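Local coordinates for 2-oxo-1,2-dihydroquinoline 8-monooxygenase, oxygenase component (Pseudomonas putida, PDB 1Z02), which probably hydroxylates 2-oxo-1,2-dihydroquinoline at carbon 8, using a Rieske [2Fe-2S] cluster and a separate mononuclear iron, at residues Ile41-Leu53 / Pro140-Glu154. Sequence-based numbering, arbitrary orientation.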
# COMPACT_ATOMS: atom_id res chain seq x y z
N ILE A 41 -10.98 -12.26 -21.60
CA ILE A 41 -10.06 -11.87 -22.64
C ILE A 41 -10.55 -12.39 -23.99
O ILE A 41 -11.42 -13.26 -24.04
CB ILE A 41 -8.64 -12.39 -22.32
CG1 ILE A 41 -7.60 -11.60 -23.13
CG2 ILE A 41 -8.54 -13.88 -22.58
CD1 ILE A 41 -6.18 -11.83 -22.68
N ASN A 42 -9.99 -11.85 -25.07
CA ASN A 42 -10.38 -12.21 -26.43
C ASN A 42 -11.75 -11.61 -26.71
O ASN A 42 -12.65 -12.29 -27.21
CB ASN A 42 -10.43 -13.73 -26.60
CG ASN A 42 -9.07 -14.38 -26.43
OD1 ASN A 42 -8.96 -15.53 -26.02
ND2 ASN A 42 -8.02 -13.64 -26.74
N HIS A 43 -11.90 -10.33 -26.37
CA HIS A 43 -13.13 -9.57 -26.57
C HIS A 43 -12.80 -8.14 -26.97
O HIS A 43 -11.67 -7.68 -26.75
CB HIS A 43 -13.97 -9.54 -25.28
CG HIS A 43 -14.84 -10.75 -25.09
ND1 HIS A 43 -14.43 -11.85 -24.37
CD2 HIS A 43 -16.09 -11.02 -25.51
CE1 HIS A 43 -15.40 -12.75 -24.35
NE2 HIS A 43 -16.42 -12.27 -25.04
N TRP A 44 -13.76 -7.44 -27.56
CA TRP A 44 -13.56 -6.05 -27.97
C TRP A 44 -13.89 -5.13 -26.79
O TRP A 44 -14.85 -5.37 -26.06
CB TRP A 44 -14.47 -5.66 -29.15
CG TRP A 44 -14.08 -6.25 -30.49
CD1 TRP A 44 -14.51 -7.42 -31.03
CD2 TRP A 44 -13.17 -5.68 -31.44
NE1 TRP A 44 -13.93 -7.62 -32.27
CE2 TRP A 44 -13.10 -6.56 -32.54
CE3 TRP A 44 -12.40 -4.50 -31.47
CZ2 TRP A 44 -12.30 -6.31 -33.66
CZ3 TRP A 44 -11.61 -4.25 -32.59
CH2 TRP A 44 -11.56 -5.16 -33.66
N TYR A 45 -13.08 -4.09 -26.61
CA TYR A 45 -13.29 -3.12 -25.54
C TYR A 45 -12.97 -1.73 -26.06
O TYR A 45 -12.17 -1.58 -26.98
CB TYR A 45 -12.35 -3.37 -24.35
CG TYR A 45 -12.64 -4.60 -23.53
CD1 TYR A 45 -11.95 -5.79 -23.77
CD2 TYR A 45 -13.58 -4.57 -22.50
CE1 TYR A 45 -12.20 -6.92 -23.01
CE2 TYR A 45 -13.84 -5.70 -21.74
CZ TYR A 45 -13.15 -6.88 -21.99
OH TYR A 45 -13.40 -8.01 -21.25
N PRO A 46 -13.59 -0.69 -25.48
CA PRO A 46 -13.30 0.67 -25.92
C PRO A 46 -11.95 1.02 -25.28
O PRO A 46 -11.72 0.74 -24.10
CB PRO A 46 -14.47 1.47 -25.33
CG PRO A 46 -14.78 0.73 -24.07
CD PRO A 46 -14.71 -0.71 -24.52
N ALA A 47 -11.04 1.59 -26.06
CA ALA A 47 -9.72 1.94 -25.54
C ALA A 47 -9.57 3.42 -25.25
O ALA A 47 -9.11 3.82 -24.17
CB ALA A 47 -8.63 1.50 -26.53
N LEU A 48 -9.96 4.25 -26.22
CA LEU A 48 -9.84 5.70 -26.08
C LEU A 48 -10.82 6.38 -27.01
O LEU A 48 -11.27 5.77 -27.97
CB LEU A 48 -8.42 6.15 -26.47
CG LEU A 48 -7.21 5.72 -25.64
CD1 LEU A 48 -5.94 6.00 -26.42
CD2 LEU A 48 -7.20 6.46 -24.32
N PHE A 49 -11.16 7.62 -26.70
CA PHE A 49 -12.03 8.39 -27.58
C PHE A 49 -11.08 8.85 -28.68
O PHE A 49 -9.88 9.00 -28.45
CB PHE A 49 -12.60 9.62 -26.87
CG PHE A 49 -13.76 9.31 -25.96
CD1 PHE A 49 -13.65 9.52 -24.59
CD2 PHE A 49 -14.97 8.84 -26.48
CE1 PHE A 49 -14.73 9.25 -23.73
CE2 PHE A 49 -16.05 8.57 -25.63
CZ PHE A 49 -15.93 8.78 -24.25
N THR A 50 -11.60 9.08 -29.87
CA THR A 50 -10.78 9.53 -30.97
C THR A 50 -9.99 10.78 -30.61
O THR A 50 -8.82 10.91 -30.98
CB THR A 50 -11.66 9.79 -32.22
OG1 THR A 50 -12.17 8.54 -32.71
CG2 THR A 50 -10.87 10.48 -33.31
N HIS A 51 -10.61 11.70 -29.87
CA HIS A 51 -9.94 12.93 -29.49
C HIS A 51 -8.77 12.72 -28.54
O HIS A 51 -7.98 13.63 -28.30
CB HIS A 51 -10.95 13.94 -28.91
CG HIS A 51 -11.59 13.51 -27.63
ND1 HIS A 51 -10.91 13.47 -26.43
CD2 HIS A 51 -12.86 13.14 -27.36
CE1 HIS A 51 -11.74 13.10 -25.47
NE2 HIS A 51 -12.93 12.89 -26.01
N GLU A 52 -8.64 11.50 -28.01
CA GLU A 52 -7.54 11.21 -27.10
C GLU A 52 -6.31 10.69 -27.84
O GLU A 52 -5.30 10.39 -27.22
CB GLU A 52 -7.98 10.17 -26.07
CG GLU A 52 -8.94 10.69 -25.03
CD GLU A 52 -9.34 9.64 -24.02
OE1 GLU A 52 -10.10 8.73 -24.39
OE2 GLU A 52 -8.88 9.71 -22.86
N LEU A 53 -6.41 10.60 -29.17
CA LEU A 53 -5.31 10.10 -29.99
C LEU A 53 -5.29 10.83 -31.33
O LEU A 53 -5.99 10.45 -32.26
CB LEU A 53 -5.46 8.59 -30.21
CG LEU A 53 -4.34 7.56 -29.99
CD1 LEU A 53 -3.90 6.97 -31.26
CD2 LEU A 53 -3.22 8.12 -29.21
N PRO A 140 -6.04 -6.05 -32.74
CA PRO A 140 -6.89 -5.47 -33.78
C PRO A 140 -7.61 -4.22 -33.30
O PRO A 140 -8.13 -4.20 -32.19
CB PRO A 140 -7.87 -6.60 -34.09
CG PRO A 140 -7.09 -7.83 -33.81
CD PRO A 140 -6.35 -7.47 -32.53
N VAL A 141 -7.64 -3.20 -34.14
CA VAL A 141 -8.30 -1.95 -33.80
C VAL A 141 -9.44 -1.66 -34.75
O VAL A 141 -9.34 -1.88 -35.96
CB VAL A 141 -7.33 -0.76 -33.87
CG1 VAL A 141 -8.08 0.55 -33.63
CG2 VAL A 141 -6.22 -0.92 -32.84
N HIS A 142 -10.53 -1.16 -34.19
CA HIS A 142 -11.69 -0.78 -34.98
C HIS A 142 -12.19 0.56 -34.44
O HIS A 142 -12.86 0.62 -33.41
CB HIS A 142 -12.78 -1.84 -34.88
CG HIS A 142 -13.95 -1.57 -35.78
ND1 HIS A 142 -14.76 -2.55 -36.26
CD2 HIS A 142 -14.45 -0.41 -36.27
CE1 HIS A 142 -15.71 -2.02 -37.02
NE2 HIS A 142 -15.54 -0.72 -37.03
N GLU A 143 -11.87 1.63 -35.16
CA GLU A 143 -12.28 2.98 -34.79
C GLU A 143 -13.53 3.37 -35.57
O GLU A 143 -13.60 3.18 -36.78
CB GLU A 143 -11.15 3.96 -35.09
CG GLU A 143 -11.43 5.40 -34.64
CD GLU A 143 -10.26 6.31 -34.90
OE1 GLU A 143 -10.24 7.43 -34.36
OE2 GLU A 143 -9.36 5.91 -35.65
N VAL A 144 -14.52 3.93 -34.87
CA VAL A 144 -15.76 4.33 -35.50
C VAL A 144 -16.50 5.41 -34.70
O VAL A 144 -16.65 5.31 -33.48
CB VAL A 144 -16.70 3.10 -35.68
CG1 VAL A 144 -17.12 2.56 -34.32
CG2 VAL A 144 -17.92 3.49 -36.50
N ASN A 145 -16.93 6.45 -35.41
CA ASN A 145 -17.67 7.58 -34.83
C ASN A 145 -17.17 8.10 -33.48
O ASN A 145 -17.94 8.24 -32.53
CB ASN A 145 -19.16 7.23 -34.74
CG ASN A 145 -19.80 7.05 -36.10
OD1 ASN A 145 -19.54 7.83 -37.02
ND2 ASN A 145 -20.64 6.03 -36.25
N GLY A 146 -15.87 8.42 -33.43
CA GLY A 146 -15.29 8.96 -32.21
C GLY A 146 -14.83 7.95 -31.16
O GLY A 146 -14.30 8.35 -30.12
N MET A 147 -15.02 6.66 -31.45
CA MET A 147 -14.64 5.59 -30.53
C MET A 147 -13.55 4.69 -31.11
O MET A 147 -13.65 4.25 -32.25
CB MET A 147 -15.85 4.70 -30.21
CG MET A 147 -16.98 5.34 -29.44
SD MET A 147 -16.57 5.63 -27.74
CE MET A 147 -16.71 3.95 -27.05
N ILE A 148 -12.54 4.40 -30.30
CA ILE A 148 -11.45 3.52 -30.72
C ILE A 148 -11.56 2.21 -29.93
O ILE A 148 -11.25 2.18 -28.74
CB ILE A 148 -10.06 4.13 -30.45
CG1 ILE A 148 -9.85 5.38 -31.31
CG2 ILE A 148 -8.96 3.10 -30.77
CD1 ILE A 148 -8.51 6.05 -31.12
N PHE A 149 -12.01 1.14 -30.59
CA PHE A 149 -12.14 -0.16 -29.92
C PHE A 149 -10.92 -1.02 -30.22
O PHE A 149 -10.36 -0.97 -31.32
CB PHE A 149 -13.40 -0.91 -30.38
CG PHE A 149 -14.69 -0.21 -30.02
CD1 PHE A 149 -15.23 0.75 -30.87
CD2 PHE A 149 -15.35 -0.52 -28.84
CE1 PHE A 149 -16.43 1.40 -30.54
CE2 PHE A 149 -16.54 0.11 -28.50
CZ PHE A 149 -17.08 1.08 -29.35
N VAL A 150 -10.50 -1.80 -29.24
CA VAL A 150 -9.35 -2.69 -29.40
C VAL A 150 -9.77 -4.09 -29.00
O VAL A 150 -10.53 -4.26 -28.05
CB VAL A 150 -8.16 -2.25 -28.52
CG1 VAL A 150 -7.00 -3.20 -28.69
CG2 VAL A 150 -7.71 -0.85 -28.89
N PHE A 151 -9.29 -5.08 -29.75
CA PHE A 151 -9.60 -6.47 -29.44
C PHE A 151 -8.47 -6.99 -28.55
O PHE A 151 -7.40 -7.36 -29.05
CB PHE A 151 -9.66 -7.30 -30.73
CG PHE A 151 -10.13 -8.71 -30.52
CD1 PHE A 151 -11.45 -8.98 -30.18
CD2 PHE A 151 -9.24 -9.78 -30.62
CE1 PHE A 151 -11.88 -10.28 -29.95
CE2 PHE A 151 -9.66 -11.09 -30.39
CZ PHE A 151 -10.98 -11.34 -30.05
N VAL A 152 -8.71 -6.99 -27.24
CA VAL A 152 -7.72 -7.45 -26.28
C VAL A 152 -7.72 -8.97 -26.26
O VAL A 152 -8.68 -9.60 -25.81
CB VAL A 152 -8.03 -6.90 -24.87
CG1 VAL A 152 -6.87 -7.19 -23.91
CG2 VAL A 152 -8.30 -5.40 -24.95
N ARG A 153 -6.64 -9.56 -26.75
CA ARG A 153 -6.53 -11.01 -26.85
C ARG A 153 -5.28 -11.60 -26.23
O ARG A 153 -4.31 -10.88 -25.95
CB ARG A 153 -6.59 -11.41 -28.33
CG ARG A 153 -5.52 -10.72 -29.16
CD ARG A 153 -5.37 -11.31 -30.54
NE ARG A 153 -4.39 -10.57 -31.33
CZ ARG A 153 -4.10 -10.85 -32.60
NH1 ARG A 153 -3.20 -10.13 -33.25
NH2 ARG A 153 -4.70 -11.87 -33.21
N GLU A 154 -5.29 -12.92 -26.04
CA GLU A 154 -4.14 -13.62 -25.50
C GLU A 154 -3.11 -13.66 -26.63
O GLU A 154 -3.48 -13.58 -27.81
CB GLU A 154 -4.50 -15.06 -25.12
CG GLU A 154 -5.75 -15.21 -24.28
CD GLU A 154 -6.11 -16.66 -24.06
OE1 GLU A 154 -5.54 -17.29 -23.15
OE2 GLU A 154 -6.96 -17.18 -24.81
O HOH W 1 -13.90 8.12 -35.38
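Trp44 and Phe151 form a non-hydrogen-bonded pair in the antiparallel sheet of the Rieske domain, where strand 43-49 runs beside strand 147-152 of the 141-152 hairpin. Phe151 CB sits 3.8 Å from the centroid of the indole six-membered ring, squarely over its face, while the phenyl ring turns an edge to the five-membered ring in a T-shaped stack, planes 57° apart. With CG of Trp44 anti to its carbonyl carbon (chi1 -73°), the indole reaches across to the third strand, CZ3 lying 3.5 Å from His142 CB; Pro163 O accepts the NE1 hydrogen. Replacing Trp44 with an alanine would probably leave Phe151 without its stacking partner and open a gap beside His142 CB and Pro140. Beyond this aromatic pair, two backbone hydrogen bonds join Tyr45 and Val150, and a classic beta bulge sets Ala47 and Leu48 opposite Ile148. There Ala47 CB presses tightly on Val150 CG2, 3.5 Å away. Farther along, Met147 SD approaches the Phe49 ring obliquely in a Met-aromatic contact. At the hairpin's type I' turn, Thr50 N hydrogen-bonds to Gly146 O from above the carbonyl plane. Arg72 forms a salt bridge with Glu143 OE1, which also receives the Thr50 OG1 hydrogen on its anti lone pair at 2.8 Å.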